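Local coordinates for 462aa long hypothetical selenium-binding protein (PDB 2ECE) that is of uncertain function but, as a beta-propeller member of the selenium-binding protein family, may bind selenium, at residues R229-D234 / R238-S243; S135-L140 / I182-Q187; A371-G376 / E434-F439. One frame throughout, in Å; residues are numbered along the deposited sequence.

Contact 1 of 3, residues R229-D234 / R238-S243; sequences RIHFWD and RKRIHS
Trp233 carries the aliphatic part of Arg240 over one face of its indole: Arg240 CB stands 3.7 Å from the centroid of the Trp233 six-membered ring, nearly on its normal, a CH-pi contact. At the other end of Arg240 the flat groups meet edge to edge. Its guanidinium lies almost coplanar with the His231 imidazole (planes 5° apart), and NH1 donates to His231 ND1 at 2.9 Å. The arginine makes both contacts because its chain bends at chi2 and chi3 after CG has left anti to the backbone N (chi1 -153°). His231 also points CE1 onto the face of the Arg229 guanidinium, 3.5 Å above its plane, while its NE2 bonds to Glu206. Arg229 NH2 reaches Ser243 OG in a weak bond of 3.3 Å; it and Arg240 NH2 both salt-bridge Asp186 OD2, whose carboxylate probably balances the two charges.

The backbones form an antiparallel hairpin with two irregularities. At the classic bulge, Phe232 O accepts from both Ile241 N (2.8 Å) and His242 N (3.2 Å), and Phe232 N returns a bond to His242 O. Nearer the turn, Arg238 and Lys239 both face Asp234, a G1 bulge, and Asp234 N donates to Lys239 O at 2.8 Å.

In the beta propeller these are the last two strands of one four-stranded blade, 239-245 being its outer edge. Phe232 leaves the sheet on the face away from Trp233 and stacks on Trp292 of the following blade, whereas strand 201-204 alongside 229-234 supplies Ser204 to Trp233 NE1.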
ATOM      1  N   ARG A 229      -9.352  -6.590  13.107  1.00 22.43           N
ATOM      2  CA  ARG A 229     -10.057  -5.409  13.586  1.00 22.33           C
ATOM      3  C   ARG A 229      -9.592  -4.114  12.926  1.00 21.75           C
ATOM      4  O   ARG A 229      -8.442  -4.000  12.499  1.00 21.20           O
ATOM      5  CB  ARG A 229      -9.849  -5.251  15.096  1.00 23.55           C
ATOM      6  CG  ARG A 229     -10.028  -6.515  15.908  1.00 25.48           C
ATOM      7  CD  ARG A 229      -9.270  -6.400  17.230  1.00 27.93           C
ATOM      8  NE  ARG A 229      -9.915  -5.516  18.193  1.00 29.20           N
ATOM      9  CZ  ARG A 229      -9.313  -5.023  19.270  1.00 29.91           C
ATOM     10  NH1 ARG A 229      -8.043  -5.320  19.520  1.00 28.83           N
ATOM     11  NH2 ARG A 229      -9.981  -4.242  20.105  1.00 31.43           N
ATOM     12  N   ILE A 230     -10.504  -3.147  12.851  1.00 21.65           N
ATOM     13  CA  ILE A 230     -10.196  -1.818  12.339  1.00 21.46           C
ATOM     14  C   ILE A 230     -10.405  -0.935  13.568  1.00 21.13           C
ATOM     15  O   ILE A 230     -11.383  -1.097  14.305  1.00 20.18           O
ATOM     16  CB  ILE A 230     -11.141  -1.366  11.191  1.00 22.44           C
ATOM     17  CG1 ILE A 230     -10.933   0.129  10.911  1.00 23.42           C
ATOM     18  CG2 ILE A 230     -12.588  -1.636  11.551  1.00 21.42           C
ATOM     19  CD1 ILE A 230     -11.635   0.634   9.644  1.00 22.39           C
ATOM     20  N   HIS A 231      -9.473  -0.024  13.809  1.00 19.35           N
ATOM     21  CA  HIS A 231      -9.555   0.854  14.966  1.00 20.01           C
ATOM     22  C   HIS A 231      -9.856   2.281  14.539  1.00 20.62           C
ATOM     23  O   HIS A 231      -9.258   2.787  13.584  1.00 19.44           O
ATOM     24  CB  HIS A 231      -8.230   0.820  15.732  1.00 20.32           C
ATOM     25  CG  HIS A 231      -7.850  -0.543  16.220  1.00 21.31           C
ATOM     26  ND1 HIS A 231      -8.214  -1.019  17.462  1.00 21.31           N
ATOM     27  CD2 HIS A 231      -7.140  -1.535  15.630  1.00 20.45           C
ATOM     28  CE1 HIS A 231      -7.739  -2.244  17.617  1.00 20.13           C
ATOM     29  NE2 HIS A 231      -7.085  -2.581  16.521  1.00 20.00           N
ATOM     30  N   PHE A 232     -10.784   2.919  15.244  1.00 20.34           N
ATOM     31  CA  PHE A 232     -11.160   4.300  14.960  1.00 21.69           C
ATOM     32  C   PHE A 232     -10.595   5.180  16.062  1.00 21.86           C
ATOM     33  O   PHE A 232     -10.816   4.919  17.247  1.00 22.87           O
ATOM     34  CB  PHE A 232     -12.682   4.424  14.901  1.00 22.32           C
ATOM     35  CG  PHE A 232     -13.301   3.571  13.839  1.00 23.75           C
ATOM     36  CD1 PHE A 232     -13.241   3.955  12.506  1.00 22.34           C
ATOM     37  CD2 PHE A 232     -13.860   2.336  14.161  1.00 22.62           C
ATOM     38  CE1 PHE A 232     -13.721   3.119  11.501  1.00 22.53           C
ATOM     39  CE2 PHE A 232     -14.344   1.491  13.164  1.00 23.18           C
ATOM     40  CZ  PHE A 232     -14.271   1.885  11.831  1.00 22.83           C
ATOM     41  N   TRP A 233      -9.869   6.223  15.668  1.00 20.94           N
ATOM     42  CA  TRP A 233      -9.248   7.121  16.631  1.00 21.71           C
ATOM     43  C   TRP A 233      -9.633   8.580  16.454  1.00 21.92           C
ATOM     44  O   TRP A 233     -10.018   9.010  15.369  1.00 21.37           O
ATOM     45  CB  TRP A 233      -7.725   7.073  16.515  1.00 20.57           C
ATOM     46  CG  TRP A 233      -7.099   5.732  16.503  1.00 18.57           C
ATOM     47  CD1 TRP A 233      -7.246   4.762  15.557  1.00 17.73           C
ATOM     48  CD2 TRP A 233      -6.131   5.244  17.436  1.00 18.72           C
ATOM     49  NE1 TRP A 233      -6.423   3.699  15.838  1.00 17.28           N
ATOM     50  CE2 TRP A 233      -5.727   3.968  16.987  1.00 19.26           C
ATOM     51  CE3 TRP A 233      -5.563   5.765  18.606  1.00 18.59           C
ATOM     52  CZ2 TRP A 233      -4.777   3.196  17.673  1.00 19.42           C
ATOM     53  CZ3 TRP A 233      -4.617   4.996  19.290  1.00 21.11           C
ATOM     54  CH2 TRP A 233      -4.234   3.727  18.819  1.00 20.00           C
ATOM     55  N   ASP A 234      -9.489   9.332  17.540  1.00 24.35           N
ATOM     56  CA  ASP A 234      -9.713  10.773  17.556  1.00 25.39           C
ATOM     57  C   ASP A 234      -8.319  11.261  17.135  1.00 24.79           C
ATOM     58  O   ASP A 234      -7.369  11.172  17.911  1.00 23.67           O
ATOM     59  CB  ASP A 234     -10.014  11.240  18.984  1.00 26.64           C
ATOM     60  CG  ASP A 234     -10.268  12.735  19.073  1.00 30.83           C
ATOM     61  OD1 ASP A 234      -9.649  13.500  18.305  1.00 29.83           O
ATOM     62  OD2 ASP A 234     -11.079  13.147  19.930  1.00 33.13           O
ATOM     63  N   ARG A 238      -5.448  11.884  19.866  1.00 24.08           N
ATOM     64  CA  ARG A 238      -4.560  10.728  19.741  1.00 21.29           C
ATOM     65  C   ARG A 238      -5.028   9.589  20.643  1.00 22.28           C
ATOM     66  O   ARG A 238      -4.231   8.937  21.316  1.00 21.64           O
ATOM     67  CB  ARG A 238      -3.133  11.165  20.097  1.00 22.01           C
ATOM     68  CG  ARG A 238      -2.651  12.321  19.203  1.00 20.66           C
ATOM     69  CD  ARG A 238      -1.529  13.133  19.825  1.00 20.20           C
ATOM     70  NE  ARG A 238      -0.287  12.385  19.999  1.00 19.22           N
ATOM     71  CZ  ARG A 238       0.783  12.874  20.621  1.00 21.05           C
ATOM     72  NH1 ARG A 238       0.750  14.105  21.119  1.00 17.41           N
ATOM     73  NH2 ARG A 238       1.882  12.140  20.752  1.00 20.04           N
ATOM     74  N   LYS A 239      -6.333   9.338  20.605  1.00 22.40           N
ATOM     75  CA  LYS A 239      -6.962   8.325  21.438  1.00 25.06           C
ATOM     76  C   LYS A 239      -7.833   7.361  20.621  1.00 23.46           C
ATOM     77  O   LYS A 239      -8.556   7.775  19.717  1.00 22.43           O
ATOM     78  CB  LYS A 239      -7.784   9.055  22.514  1.00 27.84           C
ATOM     79  CG  LYS A 239      -8.725   8.217  23.358  1.00 33.20           C
ATOM     80  CD  LYS A 239      -9.141   8.984  24.623  1.00 36.90           C
ATOM     81  CE  LYS A 239      -9.737  10.368  24.320  1.00 40.18           C
ATOM     82  NZ  LYS A 239      -8.814  11.511  24.630  1.00 41.65           N
ATOM     83  N   ARG A 240      -7.742   6.072  20.932  1.00 23.49           N
ATOM     84  CA  ARG A 240      -8.527   5.056  20.237  1.00 25.27           C
ATOM     85  C   ARG A 240      -9.947   5.135  20.805  1.00 26.73           C
ATOM     86  O   ARG A 240     -10.149   4.940  22.001  1.00 26.02           O
ATOM     87  CB  ARG A 240      -7.915   3.671  20.492  1.00 23.33           C
ATOM     88  CG  ARG A 240      -8.163   2.626  19.386  1.00 24.70           C
ATOM     89  CD  ARG A 240      -9.605   2.145  19.373  1.00 21.81           C
ATOM     90  NE  ARG A 240      -9.976   1.566  20.663  1.00 23.18           N
ATOM     91  CZ  ARG A 240      -9.719   0.314  21.038  1.00 23.99           C
ATOM     92  NH1 ARG A 240      -9.087  -0.516  20.221  1.00 23.18           N
ATOM     93  NH2 ARG A 240     -10.089  -0.107  22.246  1.00 21.92           N
ATOM     94  N   ILE A 241     -10.933   5.425  19.964  1.00 28.19           N
ATOM     95  CA  ILE A 241     -12.299   5.552  20.466  1.00 30.11           C
ATOM     96  C   ILE A 241     -13.211   4.355  20.235  1.00 30.17           C
ATOM     97  O   ILE A 241     -14.167   4.156  20.982  1.00 30.58           O
ATOM     98  CB  ILE A 241     -12.998   6.798  19.891  1.00 31.51           C
ATOM     99  CG1 ILE A 241     -12.977   6.745  18.365  1.00 33.84           C
ATOM    100  CG2 ILE A 241     -12.316   8.065  20.406  1.00 31.59           C
ATOM    101  CD1 ILE A 241     -14.048   7.600  17.707  1.00 36.42           C
ATOM    102  N   HIS A 242     -12.929   3.559  19.211  1.00 29.20           N
ATOM    103  CA  HIS A 242     -13.760   2.396  18.921  1.00 30.02           C
ATOM    104  C   HIS A 242     -13.025   1.444  17.986  1.00 28.89           C
ATOM    105  O   HIS A 242     -12.025   1.813  17.371  1.00 27.99           O
ATOM    106  CB  HIS A 242     -15.087   2.857  18.289  1.00 31.99           C
ATOM    107  CG  HIS A 242     -16.102   1.768  18.121  1.00 34.21           C
ATOM    108  ND1 HIS A 242     -16.517   0.967  19.164  1.00 35.04           N
ATOM    109  CD2 HIS A 242     -16.810   1.369  17.037  1.00 34.66           C
ATOM    110  CE1 HIS A 242     -17.435   0.120  18.729  1.00 36.63           C
ATOM    111  NE2 HIS A 242     -17.631   0.343  17.443  1.00 36.18           N
ATOM    112  N   SER A 243     -13.515   0.212  17.903  1.00 28.17           N
ATOM    113  CA  SER A 243     -12.928  -0.790  17.027  1.00 26.96           C
ATOM    114  C   SER A 243     -14.046  -1.727  16.586  1.00 26.87           C
ATOM    115  O   SER A 243     -15.025  -1.920  17.308  1.00 27.39           O
ATOM    116  CB  SER A 243     -11.843  -1.586  17.759  1.00 27.95           C
ATOM    117  OG  SER A 243     -12.410  -2.616  18.549  1.00 30.41           O
TER

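Contact 2 of 3, residues S135-L140 / I182-Q187; sequences SGYSRL and IDRGDQ
Tyr137 OH is gripped by the guanidinium of Arg184 and by the carboxylate of Glu181. Arg184 NH2 gives the stronger of its two bonds, 2.8 Å to Tyr137 OH with an angle of 150° at the hydrogen; NH1 adds a weak one of 3.1 Å to the same oxygen. The phenol oxygen thus sits in front of the forked end of the arginine, close to the guanidinium plane. Ring and guanidinium stand almost perpendicular (88°), and the contact stays at the edge of both groups. Tyr137 CA and Arg184 CA are 14.3 Å apart; the side chains reach towards each other and share this gap, that of Arg184 bent at chi3.

Local turns flank both residues. Ser135 OG accepts from Tyr137 N at 3.1 Å, an ST turn where the chain leaves its helix through Gly136 at positive phi. Asp183 OD1 likewise takes Gly185 N, an Asx turn. Lys179 makes a cation-pi contact with the Tyr137 ring, and Glu181 OE2 forms a long, weak ion pair with Arg184 NH2.

Residues 135-140 lead from the end of helix 128-135 through the short strand 137-138 and a corner at Arg139 into strand 140-145, the first of its blade. Residues 182-187 belong to the loop from that blade's last strand, 176-179, to the next blade's first, 193-196, where Arg184 also touches Trp233 on strand 229-234.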
ATOM      1  N   SER A 135      10.930   6.200  19.166  1.00 23.68           N
ATOM      2  CA  SER A 135       9.538   5.763  19.067  1.00 22.34           C
ATOM      3  C   SER A 135       9.206   4.456  19.779  1.00 23.31           C
ATOM      4  O   SER A 135       8.052   4.230  20.139  1.00 22.94           O
ATOM      5  CB  SER A 135       9.144   5.613  17.597  1.00 20.10           C
ATOM      6  OG  SER A 135       9.751   4.459  17.042  1.00 17.37           O
ATOM      7  N   GLY A 136      10.200   3.591  19.959  1.00 22.40           N
ATOM      8  CA  GLY A 136       9.954   2.310  20.603  1.00 23.60           C
ATOM      9  C   GLY A 136       9.304   1.315  19.648  1.00 23.73           C
ATOM     10  O   GLY A 136       8.799   0.274  20.072  1.00 24.24           O
ATOM     11  N   TYR A 137       9.313   1.643  18.354  1.00 22.37           N
ATOM     12  CA  TYR A 137       8.731   0.786  17.319  1.00 21.56           C
ATOM     13  C   TYR A 137       9.777   0.284  16.325  1.00 21.56           C
ATOM     14  O   TYR A 137      10.836   0.899  16.148  1.00 22.55           O
ATOM     15  CB  TYR A 137       7.662   1.546  16.519  1.00 19.58           C
ATOM     16  CG  TYR A 137       6.397   1.897  17.263  1.00 20.31           C
ATOM     17  CD1 TYR A 137       5.745   0.956  18.060  1.00 20.68           C
ATOM     18  CD2 TYR A 137       5.805   3.156  17.114  1.00 19.47           C
ATOM     19  CE1 TYR A 137       4.533   1.256  18.686  1.00 18.27           C
ATOM     20  CE2 TYR A 137       4.595   3.465  17.736  1.00 17.83           C
ATOM     21  CZ  TYR A 137       3.966   2.508  18.518  1.00 17.92           C
ATOM     22  OH  TYR A 137       2.761   2.793  19.111  1.00 17.83           O
ATOM     23  N   SER A 138       9.467  -0.828  15.663  1.00 21.42           N
ATOM     24  CA  SER A 138      10.361  -1.394  14.655  1.00 19.74           C
ATOM     25  C   SER A 138       9.535  -1.977  13.507  1.00 18.84           C
ATOM     26  O   SER A 138       8.339  -2.249  13.676  1.00 19.03           O
ATOM     27  CB  SER A 138      11.267  -2.475  15.269  1.00 20.10           C
ATOM     28  OG  SER A 138      10.540  -3.639  15.623  1.00 23.52           O
ATOM     29  N   ARG A 139      10.182  -2.170  12.355  1.00 18.76           N
ATOM     30  CA  ARG A 139       9.551  -2.708  11.144  1.00 18.73           C
ATOM     31  C   ARG A 139       8.514  -1.714  10.626  1.00 19.16           C
ATOM     32  O   ARG A 139       7.305  -1.886  10.817  1.00 18.53           O
ATOM     33  CB  ARG A 139       8.903  -4.070  11.422  1.00 18.25           C
ATOM     34  CG  ARG A 139       9.890  -5.248  11.492  1.00 18.95           C
ATOM     35  CD  ARG A 139      10.674  -5.299  12.808  1.00 19.68           C
ATOM     36  NE  ARG A 139      11.417  -6.556  12.932  1.00 20.62           N
ATOM     37  CZ  ARG A 139      11.938  -7.025  14.068  1.00 21.93           C
ATOM     38  NH1 ARG A 139      11.812  -6.353  15.206  1.00 18.68           N
ATOM     39  NH2 ARG A 139      12.580  -8.183  14.067  1.00 23.81           N
ATOM     40  N   LEU A 140       9.012  -0.676   9.961  1.00 18.83           N
ATOM     41  CA  LEU A 140       8.189   0.412   9.440  1.00 20.01           C
ATOM     42  C   LEU A 140       7.499   0.085   8.126  1.00 19.54           C
ATOM     43  O   LEU A 140       8.123  -0.404   7.175  1.00 18.73           O
ATOM     44  CB  LEU A 140       9.044   1.669   9.302  1.00 19.11           C
ATOM     45  CG  LEU A 140       9.217   2.482  10.593  1.00 20.81           C
ATOM     46  CD1 LEU A 140       9.590   1.585  11.767  1.00 23.24           C
ATOM     47  CD2 LEU A 140      10.275   3.549  10.353  1.00 19.71           C
ATOM     48  N   ILE A 182      -1.545   8.288  22.404  1.00 21.59           N
ATOM     49  CA  ILE A 182      -1.554   8.801  23.768  1.00 23.14           C
ATOM     50  C   ILE A 182      -2.350   7.785  24.595  1.00 24.05           C
ATOM     51  O   ILE A 182      -1.980   7.458  25.722  1.00 25.06           O
ATOM     52  CB  ILE A 182      -2.219  10.202  23.853  1.00 23.72           C
ATOM     53  CG1 ILE A 182      -1.254  11.271  23.323  1.00 21.54           C
ATOM     54  CG2 ILE A 182      -2.583  10.533  25.303  1.00 24.59           C
ATOM     55  CD1 ILE A 182       0.020  11.403  24.155  1.00 21.19           C
ATOM     56  N   ASP A 183      -3.428   7.270  24.005  1.00 23.93           N
ATOM     57  CA  ASP A 183      -4.290   6.278  24.655  1.00 24.32           C
ATOM     58  C   ASP A 183      -4.737   5.273  23.596  1.00 22.19           C
ATOM     59  O   ASP A 183      -5.688   5.529  22.861  1.00 21.46           O
ATOM     60  CB  ASP A 183      -5.523   6.959  25.264  1.00 23.00           C
ATOM     61  CG  ASP A 183      -6.445   5.975  25.971  1.00 24.62           C
ATOM     62  OD1 ASP A 183      -6.280   4.750  25.787  1.00 24.35           O
ATOM     63  OD2 ASP A 183      -7.346   6.430  26.706  1.00 26.46           O
ATOM     64  N   ARG A 184      -4.069   4.123  23.540  1.00 22.46           N
ATOM     65  CA  ARG A 184      -4.371   3.106  22.529  1.00 23.08           C
ATOM     66  C   ARG A 184      -5.450   2.092  22.892  1.00 23.45           C
ATOM     67  O   ARG A 184      -5.729   1.191  22.105  1.00 20.87           O
ATOM     68  CB  ARG A 184      -3.095   2.343  22.161  1.00 24.75           C
ATOM     69  CG  ARG A 184      -2.575   1.393  23.243  1.00 26.61           C
ATOM     70  CD  ARG A 184      -1.078   1.177  23.069  1.00 29.72           C
ATOM     71  NE  ARG A 184      -0.760   1.026  21.662  1.00 31.94           N
ATOM     72  CZ  ARG A 184       0.373   1.413  21.090  1.00 31.18           C
ATOM     73  NH1 ARG A 184       1.340   1.986  21.801  1.00 28.60           N
ATOM     74  NH2 ARG A 184       0.517   1.251  19.786  1.00 30.82           N
ATOM     75  N   GLY A 185      -6.051   2.226  24.070  1.00 22.93           N
ATOM     76  CA  GLY A 185      -7.069   1.266  24.459  1.00 24.65           C
ATOM     77  C   GLY A 185      -6.469  -0.126  24.361  1.00 23.81           C
ATOM     78  O   GLY A 185      -5.353  -0.342  24.829  1.00 23.04           O
ATOM     79  N   ASP A 186      -7.177  -1.069  23.746  1.00 23.22           N
ATOM     80  CA  ASP A 186      -6.628  -2.409  23.629  1.00 23.32           C
ATOM     81  C   ASP A 186      -6.049  -2.721  22.253  1.00 23.09           C
ATOM     82  O   ASP A 186      -5.886  -3.883  21.884  1.00 23.10           O
ATOM     83  CB  ASP A 186      -7.669  -3.465  24.031  1.00 26.70           C
ATOM     84  CG  ASP A 186      -8.811  -3.594  23.041  1.00 28.69           C
ATOM     85  OD1 ASP A 186      -9.626  -4.525  23.229  1.00 30.97           O
ATOM     86  OD2 ASP A 186      -8.907  -2.788  22.089  1.00 27.36           O
ATOM     87  N   GLN A 187      -5.727  -1.683  21.489  1.00 22.61           N
ATOM     88  CA  GLN A 187      -5.116  -1.894  20.178  1.00 21.06           C
ATOM     89  C   GLN A 187      -3.711  -2.432  20.445  1.00 20.69           C
ATOM     90  O   GLN A 187      -2.988  -1.907  21.297  1.00 20.32           O
ATOM     91  CB  GLN A 187      -5.036  -0.577  19.396  1.00 20.41           C
ATOM     92  CG  GLN A 187      -4.158  -0.651  18.142  1.00 20.08           C
ATOM     93  CD  GLN A 187      -2.704  -0.296  18.425  1.00 20.58           C
ATOM     94  OE1 GLN A 187      -1.780  -0.925  17.903  1.00 22.17           O
ATOM     95  NE2 GLN A 187      -2.499   0.723  19.243  1.00 18.86           N
TER

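Contact 3 of 3, residues A371-G376 / E434-F439; sequences ADHPAG and EFFVDF
His373 lies with one ring face against the edge of Phe436, a T-shaped aromatic pair between a loop and the last strand of a propeller blade. The centroids are 5.1 Å apart and the planes meet at 62°. Phe436 CD2 makes the approach, 3.8 Å from His373 CD2 and displaced from the middle of the imidazole towards its rim. Pro374 CD touches the opposite face near its rim, so both faces of the imidazole have a neighbour. The side chains of His373 and Phe436 run antiparallel past one another, each with CG anti to its backbone nitrogen (chi1 -165° for His373).

Residues 371-376 belong to the connection between strands 357-363 and 386-388, hence between two blades; strand 429-438, which carries Phe436, is the outer strand of the second. His377 adds a third ring, stacked on Phe436 and edge-to-face with His373. Phe435 turns away from the loop and packs on Val48 of the next blade.

A type I turn from His373 to Gly376 is closed by Gly376 N bonded to His373 O at 2.7 Å. The imidazole is held to that turn as well: Ala375 N donates to His373 ND1 over 3.1 Å, slightly tilted from the ring plane.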
ATOM      1  N   ALA A 371      -1.162 -16.604 -16.012  1.00 33.08           N
ATOM      2  CA  ALA A 371      -1.294 -15.776 -17.204  1.00 32.17           C
ATOM      3  C   ALA A 371      -0.061 -14.955 -17.551  1.00 32.48           C
ATOM      4  O   ALA A 371       0.445 -14.192 -16.725  1.00 32.89           O
ATOM      5  CB  ALA A 371      -2.501 -14.852 -17.051  1.00 32.24           C
ATOM      6  N   ASP A 372       0.422 -15.119 -18.780  1.00 30.75           N
ATOM      7  CA  ASP A 372       1.575 -14.364 -19.243  1.00 31.63           C
ATOM      8  C   ASP A 372       1.078 -13.026 -19.764  1.00 30.90           C
ATOM      9  O   ASP A 372      -0.118 -12.844 -19.978  1.00 30.93           O
ATOM     10  CB  ASP A 372       2.314 -15.107 -20.359  1.00 33.70           C
ATOM     11  CG  ASP A 372       3.063 -16.324 -19.853  1.00 35.46           C
ATOM     12  OD1 ASP A 372       3.386 -16.371 -18.646  1.00 36.60           O
ATOM     13  OD2 ASP A 372       3.348 -17.223 -20.668  1.00 38.37           O
ATOM     14  N   HIS A 373       1.997 -12.090 -19.963  1.00 31.45           N
ATOM     15  CA  HIS A 373       1.643 -10.766 -20.459  1.00 31.84           C
ATOM     16  C   HIS A 373       1.288 -10.857 -21.943  1.00 33.13           C
ATOM     17  O   HIS A 373       1.895 -11.633 -22.684  1.00 32.62           O
ATOM     18  CB  HIS A 373       2.827  -9.816 -20.248  1.00 30.25           C
ATOM     19  CG  HIS A 373       2.485  -8.366 -20.393  1.00 31.98           C
ATOM     20  ND1 HIS A 373       2.486  -7.715 -21.608  1.00 32.24           N
ATOM     21  CD2 HIS A 373       2.134  -7.438 -19.470  1.00 31.84           C
ATOM     22  CE1 HIS A 373       2.155  -6.449 -21.427  1.00 32.12           C
ATOM     23  NE2 HIS A 373       1.935  -6.254 -20.139  1.00 31.82           N
ATOM     24  N   PRO A 374       0.290 -10.080 -22.394  1.00 33.33           N
ATOM     25  CA  PRO A 374      -0.112 -10.102 -23.804  1.00 33.96           C
ATOM     26  C   PRO A 374       1.034  -9.843 -24.785  1.00 33.92           C
ATOM     27  O   PRO A 374       0.975 -10.267 -25.939  1.00 34.29           O
ATOM     28  CB  PRO A 374      -1.208  -9.029 -23.875  1.00 34.24           C
ATOM     29  CG  PRO A 374      -0.946  -8.163 -22.669  1.00 35.30           C
ATOM     30  CD  PRO A 374      -0.574  -9.172 -21.623  1.00 32.95           C
ATOM     31  N   ALA A 375       2.072  -9.151 -24.325  1.00 34.14           N
ATOM     32  CA  ALA A 375       3.228  -8.855 -25.168  1.00 33.43           C
ATOM     33  C   ALA A 375       4.169 -10.061 -25.252  1.00 33.71           C
ATOM     34  O   ALA A 375       5.076 -10.095 -26.084  1.00 35.21           O
ATOM     35  CB  ALA A 375       3.975  -7.651 -24.618  1.00 33.66           C
ATOM     36  N   GLY A 376       3.952 -11.043 -24.381  1.00 32.99           N
ATOM     37  CA  GLY A 376       4.781 -12.236 -24.387  1.00 31.35           C
ATOM     38  C   GLY A 376       5.568 -12.512 -23.113  1.00 31.84           C
ATOM     39  O   GLY A 376       5.954 -13.658 -22.858  1.00 29.15           O
ATOM     40  N   GLU A 434       1.975  -2.338 -24.836  1.00 33.44           N
ATOM     41  CA  GLU A 434       3.276  -1.701 -25.019  1.00 33.85           C
ATOM     42  C   GLU A 434       4.125  -1.481 -23.766  1.00 32.47           C
ATOM     43  O   GLU A 434       5.338  -1.709 -23.789  1.00 32.99           O
ATOM     44  CB  GLU A 434       3.095  -0.362 -25.739  1.00 38.54           C
ATOM     45  CG  GLU A 434       2.054  -0.396 -26.856  1.00 44.41           C
ATOM     46  CD  GLU A 434       0.637  -0.183 -26.344  1.00 47.95           C
ATOM     47  OE1 GLU A 434       0.306   0.961 -25.953  1.00 50.55           O
ATOM     48  OE2 GLU A 434      -0.148  -1.157 -26.325  1.00 50.08           O
ATOM     49  N   PHE A 435       3.500  -1.041 -22.676  1.00 30.72           N
ATOM     50  CA  PHE A 435       4.231  -0.764 -21.439  1.00 27.78           C
ATOM     51  C   PHE A 435       4.633  -1.993 -20.623  1.00 26.13           C
ATOM     52  O   PHE A 435       3.828  -2.898 -20.405  1.00 24.74           O
ATOM     53  CB  PHE A 435       3.412   0.186 -20.550  1.00 27.79           C
ATOM     54  CG  PHE A 435       4.151   0.665 -19.333  1.00 27.25           C
ATOM     55  CD1 PHE A 435       4.194  -0.107 -18.173  1.00 27.40           C
ATOM     56  CD2 PHE A 435       4.838   1.875 -19.359  1.00 26.12           C
ATOM     57  CE1 PHE A 435       4.918   0.325 -17.050  1.00 27.58           C
ATOM     58  CE2 PHE A 435       5.565   2.315 -18.248  1.00 28.32           C
ATOM     59  CZ  PHE A 435       5.605   1.538 -17.092  1.00 26.04           C
ATOM     60  N   PHE A 436       5.884  -2.011 -20.173  1.00 25.76           N
ATOM     61  CA  PHE A 436       6.377  -3.110 -19.349  1.00 24.76           C
ATOM     62  C   PHE A 436       7.762  -2.847 -18.793  1.00 24.02           C
ATOM     63  O   PHE A 436       8.660  -2.404 -19.506  1.00 23.61           O
ATOM     64  CB  PHE A 436       6.410  -4.428 -20.131  1.00 25.18           C
ATOM     65  CG  PHE A 436       6.606  -5.643 -19.256  1.00 23.38           C
ATOM     66  CD1 PHE A 436       7.848  -6.265 -19.149  1.00 24.02           C
ATOM     67  CD2 PHE A 436       5.548  -6.138 -18.513  1.00 22.95           C
ATOM     68  CE1 PHE A 436       8.024  -7.364 -18.310  1.00 23.68           C
ATOM     69  CE2 PHE A 436       5.710  -7.234 -17.671  1.00 23.39           C
ATOM     70  CZ  PHE A 436       6.947  -7.850 -17.568  1.00 24.28           C
ATOM     71  N   VAL A 437       7.918  -3.114 -17.503  1.00 23.05           N
ATOM     72  CA  VAL A 437       9.200  -2.967 -16.851  1.00 23.41           C
ATOM     73  C   VAL A 437       9.489  -4.307 -16.199  1.00 23.83           C
ATOM     74  O   VAL A 437       8.653  -4.854 -15.467  1.00 23.76           O
ATOM     75  CB  VAL A 437       9.185  -1.878 -15.758  1.00 24.64           C
ATOM     76  CG1 VAL A 437      10.578  -1.723 -15.166  1.00 20.74           C
ATOM     77  CG2 VAL A 437       8.704  -0.561 -16.344  1.00 23.74           C
ATOM     78  N   ASP A 438      10.658  -4.846 -16.508  1.00 24.27           N
ATOM     79  CA  ASP A 438      11.115  -6.103 -15.947  1.00 24.69           C
ATOM     80  C   ASP A 438      12.283  -5.689 -15.054  1.00 23.26           C
ATOM     81  O   ASP A 438      13.267  -5.128 -15.529  1.00 22.91           O
ATOM     82  CB  ASP A 438      11.557  -7.036 -17.081  1.00 29.97           C
ATOM     83  CG  ASP A 438      12.643  -8.001 -16.662  1.00 33.60           C
ATOM     84  OD1 ASP A 438      12.631  -8.463 -15.500  1.00 33.49           O
ATOM     85  OD2 ASP A 438      13.506  -8.308 -17.512  1.00 38.76           O
ATOM     86  N   PHE A 439      12.159  -5.941 -13.758  1.00 22.84           N
ATOM     87  CA  PHE A 439      13.195  -5.542 -12.813  1.00 22.37           C
ATOM     88  C   PHE A 439      14.311  -6.567 -12.627  1.00 24.38           C
ATOM     89  O   PHE A 439      15.100  -6.473 -11.682  1.00 23.98           O
ATOM     90  CB  PHE A 439      12.538  -5.196 -11.475  1.00 22.39           C
ATOM     91  CG  PHE A 439      11.656  -3.971 -11.539  1.00 23.70           C
ATOM     92  CD1 PHE A 439      12.212  -2.694 -11.534  1.00 21.38           C
ATOM     93  CD2 PHE A 439      10.274  -4.096 -11.643  1.00 22.22           C
ATOM     94  CE1 PHE A 439      11.406  -1.560 -11.633  1.00 21.86           C
ATOM     95  CE2 PHE A 439       9.461  -2.966 -11.742  1.00 22.80           C
ATOM     96  CZ  PHE A 439      10.029  -1.696 -11.737  1.00 21.73           C
TER
HETATM   97  O   HOH W   1       1.755  -3.444 -19.268  1.00 20.44           O

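In the fold
From the N terminus the three contacts follow in series, none nested in or crossing another. Contact 2 closes first, making a loop of 41 residues that spans one whole blade and joins its entrance to the linker leaving it. Contact 1 then forms a tight hairpin in the next blade. These two touch directly: an acidic side chain of the linker meets arginines of the hairpin, and Asp183 O probably accepts from Arg240 N, tying the linker to both hairpin strands. Contact 3 lies across the propeller, its centre about 42 Å from that of contact 1, and joins an interblade loop to the last strand of the blade it leads into, 57 residues later.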